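Local coordinates for ABC transporter periplasmic-binding protein YtfQ (Mycobacterium smegmatis, PDB 6HBM) that probably serves as the sugar-binding subunit of an ABC transporter, with alpha-L-arabinofuranose bound in the cleft between its two lobes, at residues Ala27-Arg32 with Ala211-Met216. Sequence-based numbering, arbitrary orientation.
Sequences AESGWR and AQNDDM. With AHR (alpha-L-arabinofuranose), chain J.
Across the ligand cleft of this periplasmic binding protein, two helix N-termini, one from each lobe, meet beside the arabinofuranose: G30 opens helix 30-46 and is joined to D215 in the first turn of helix 214-226. G30 N donates to D215 OD1 at 2.9 Å, almost straight (174°), approaching from above the carboxylate plane. A carboxylate suits this place, since the first-turn amides of a helix lack acceptors within it; R189 pairs with the other oxygen, OD2. Beside this bond S29 and N213, the N-caps of the two helices, converge on one sugar hydroxyl. S29 OG, turned between its backbone N and carbonyl carbon (chi1 63°), accepts from R32 N and donates to AHR O2 at 3.0 Å. N213 divides the same two tasks between its amide atoms: OD1 caps M216 N, while ND2 gives AHR O2 a 2.8 Å bond. On the 27-32 side, E28 OE2 accepts from AHR O1 and is held by R32 NH2, which meets it in the guanidinium plane (3.2 Å). W31 offers AHR C3 one indole face, toward its rim; a flat, apolar surface suits C-H groups. O2 is held from both lobes, so the sugar probably helps hold the cleft closed, and the G30-D215 bond adds a direct link.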
loop_
_atom_site.group_PDB
_atom_site.type_symbol
_atom_site.label_atom_id
_atom_site.label_comp_id
_atom_site.label_asym_id
_atom_site.label_seq_id
_atom_site.Cartn_x
_atom_site.Cartn_y
_atom_site.Cartn_z
ATOM N N ALA A 27 -0.968 1.516 -12.016
ATOM C CA ALA A 27 -2.374 1.738 -11.644
ATOM C C ALA A 27 -3.098 0.396 -11.406
ATOM O O ALA A 27 -4.230 0.168 -11.857
ATOM C CB ALA A 27 -3.073 2.556 -12.712
ATOM N N GLU A 28 -2.433 -0.463 -10.626
ATOM C CA GLU A 28 -2.850 -1.843 -10.329
ATOM C C GLU A 28 -4.013 -1.995 -9.339
ATOM O O GLU A 28 -4.854 -2.885 -9.488
ATOM C CB GLU A 28 -1.642 -2.685 -9.833
ATOM C CG GLU A 28 -0.840 -2.133 -8.654
ATOM C CD GLU A 28 0.303 -1.188 -8.973
ATOM O OE1 GLU A 28 0.742 -1.140 -10.146
ATOM O OE2 GLU A 28 0.745 -0.479 -8.038
ATOM N N SER A 29 -4.033 -1.152 -8.331
ATOM C CA SER A 29 -4.988 -1.198 -7.248
ATOM C C SER A 29 -5.781 0.076 -7.181
ATOM O O SER A 29 -5.328 1.125 -7.629
ATOM C CB SER A 29 -4.221 -1.357 -5.952
ATOM O OG SER A 29 -3.404 -0.213 -5.766
ATOM N N GLY A 30 -6.920 -0.005 -6.528
ATOM C CA GLY A 30 -7.793 1.141 -6.316
ATOM C C GLY A 30 -7.086 2.195 -5.495
ATOM O O GLY A 30 -7.287 3.400 -5.703
ATOM N N TRP A 31 -6.212 1.725 -4.585
ATOM C CA TRP A 31 -5.364 2.573 -3.760
ATOM C C TRP A 31 -4.442 3.416 -4.659
ATOM O O TRP A 31 -4.209 4.594 -4.353
ATOM C CB TRP A 31 -4.534 1.713 -2.782
ATOM C CG TRP A 31 -3.814 2.504 -1.732
ATOM C CD1 TRP A 31 -4.192 2.693 -0.434
ATOM C CD2 TRP A 31 -2.578 3.194 -1.896
ATOM N NE1 TRP A 31 -3.266 3.470 0.217
ATOM C CE2 TRP A 31 -2.247 3.761 -0.647
ATOM C CE3 TRP A 31 -1.698 3.367 -2.973
ATOM C CZ2 TRP A 31 -1.104 4.538 -0.463
ATOM C CZ3 TRP A 31 -0.567 4.135 -2.788
ATOM C CH2 TRP A 31 -0.292 4.737 -1.557
ATOM N N ARG A 32 -3.881 2.796 -5.729
ATOM C CA ARG A 32 -2.994 3.492 -6.691
ATOM C C ARG A 32 -3.705 4.631 -7.442
ATOM O O ARG A 32 -3.130 5.712 -7.659
ATOM C CB ARG A 32 -2.452 2.524 -7.743
ATOM C CG ARG A 32 -1.085 2.011 -7.469
ATOM C CD ARG A 32 -0.025 3.006 -7.852
ATOM N NE ARG A 32 0.612 3.631 -6.699
ATOM C CZ ARG A 32 1.448 3.026 -5.858
ATOM N NH1 ARG A 32 2.002 3.705 -4.859
ATOM N NH2 ARG A 32 1.719 1.732 -5.990
ATOM N N ALA A 211 -5.233 -10.972 2.415
ATOM C CA ALA A 211 -4.879 -10.293 1.175
ATOM C C ALA A 211 -4.115 -9.032 1.491
ATOM O O ALA A 211 -4.647 -8.155 2.167
ATOM C CB ALA A 211 -6.131 -9.975 0.376
ATOM N N GLN A 212 -2.865 -8.921 0.992
ATOM C CA GLN A 212 -2.010 -7.746 1.256
ATOM C C GLN A 212 -2.514 -6.425 0.597
ATOM O O GLN A 212 -1.924 -5.366 0.812
ATOM C CB GLN A 212 -0.538 -8.028 0.899
ATOM C CG GLN A 212 0.147 -8.927 1.918
ATOM C CD GLN A 212 1.519 -9.332 1.460
ATOM O OE1 GLN A 212 2.076 -8.770 0.515
ATOM N NE2 GLN A 212 2.093 -10.342 2.098
ATOM N N ASN A 213 -3.621 -6.464 -0.140
ATOM C CA ASN A 213 -4.241 -5.264 -0.672
ATOM C C ASN A 213 -5.624 -5.699 -1.045
ATOM O O ASN A 213 -5.771 -6.718 -1.723
ATOM C CB ASN A 213 -3.398 -4.641 -1.805
ATOM C CG ASN A 213 -3.736 -4.930 -3.250
ATOM O OD1 ASN A 213 -3.968 -6.064 -3.682
ATOM N ND2 ASN A 213 -3.704 -3.903 -4.061
ATOM N N ASP A 214 -6.646 -5.062 -0.487
ATOM C CA ASP A 214 -8.014 -5.533 -0.707
ATOM C C ASP A 214 -8.314 -5.923 -2.164
ATOM O O ASP A 214 -9.060 -6.864 -2.359
ATOM C CB ASP A 214 -9.050 -4.545 -0.161
ATOM C CG ASP A 214 -8.938 -3.133 -0.675
ATOM O OD1 ASP A 214 -8.149 -2.903 -1.625
ATOM O OD2 ASP A 214 -9.633 -2.250 -0.128
ATOM N N ASP A 215 -7.690 -5.258 -3.164
ATOM C CA ASP A 215 -7.849 -5.583 -4.596
ATOM C C ASP A 215 -7.637 -7.071 -4.898
ATOM O O ASP A 215 -8.465 -7.667 -5.601
ATOM C CB ASP A 215 -6.918 -4.730 -5.493
ATOM C CG ASP A 215 -7.614 -3.586 -6.203
ATOM O OD1 ASP A 215 -7.920 -2.564 -5.527
ATOM O OD2 ASP A 215 -7.822 -3.694 -7.448
ATOM N N MET A 216 -6.557 -7.673 -4.364
ATOM C CA MET A 216 -6.342 -9.122 -4.528
ATOM C C MET A 216 -7.451 -9.902 -3.788
ATOM O O MET A 216 -7.961 -10.877 -4.337
ATOM C CB MET A 216 -4.959 -9.560 -4.027
ATOM C CG MET A 216 -3.820 -9.168 -4.968
ATOM S SD MET A 216 -2.107 -9.366 -4.347
ATOM C CE MET A 216 -2.304 -9.011 -2.559
HETATM O O5 AHR J . 2.533 0.931 -2.037
HETATM C C5 AHR J . 1.272 0.765 -1.417
HETATM C C4 AHR J . 0.563 -0.356 -2.115
HETATM O O4 AHR J . 0.592 -0.124 -3.551
HETATM C C3 AHR J . -0.913 -0.521 -1.791
HETATM O O3 AHR J . -1.195 -1.187 -0.569
HETATM C C2 AHR J . -1.365 -1.320 -3.003
HETATM O O2 AHR J . -2.780 -1.450 -3.070
HETATM C C1 AHR J . -0.672 -0.527 -4.117
HETATM O O1 AHR J . -0.497 -1.261 -5.356
#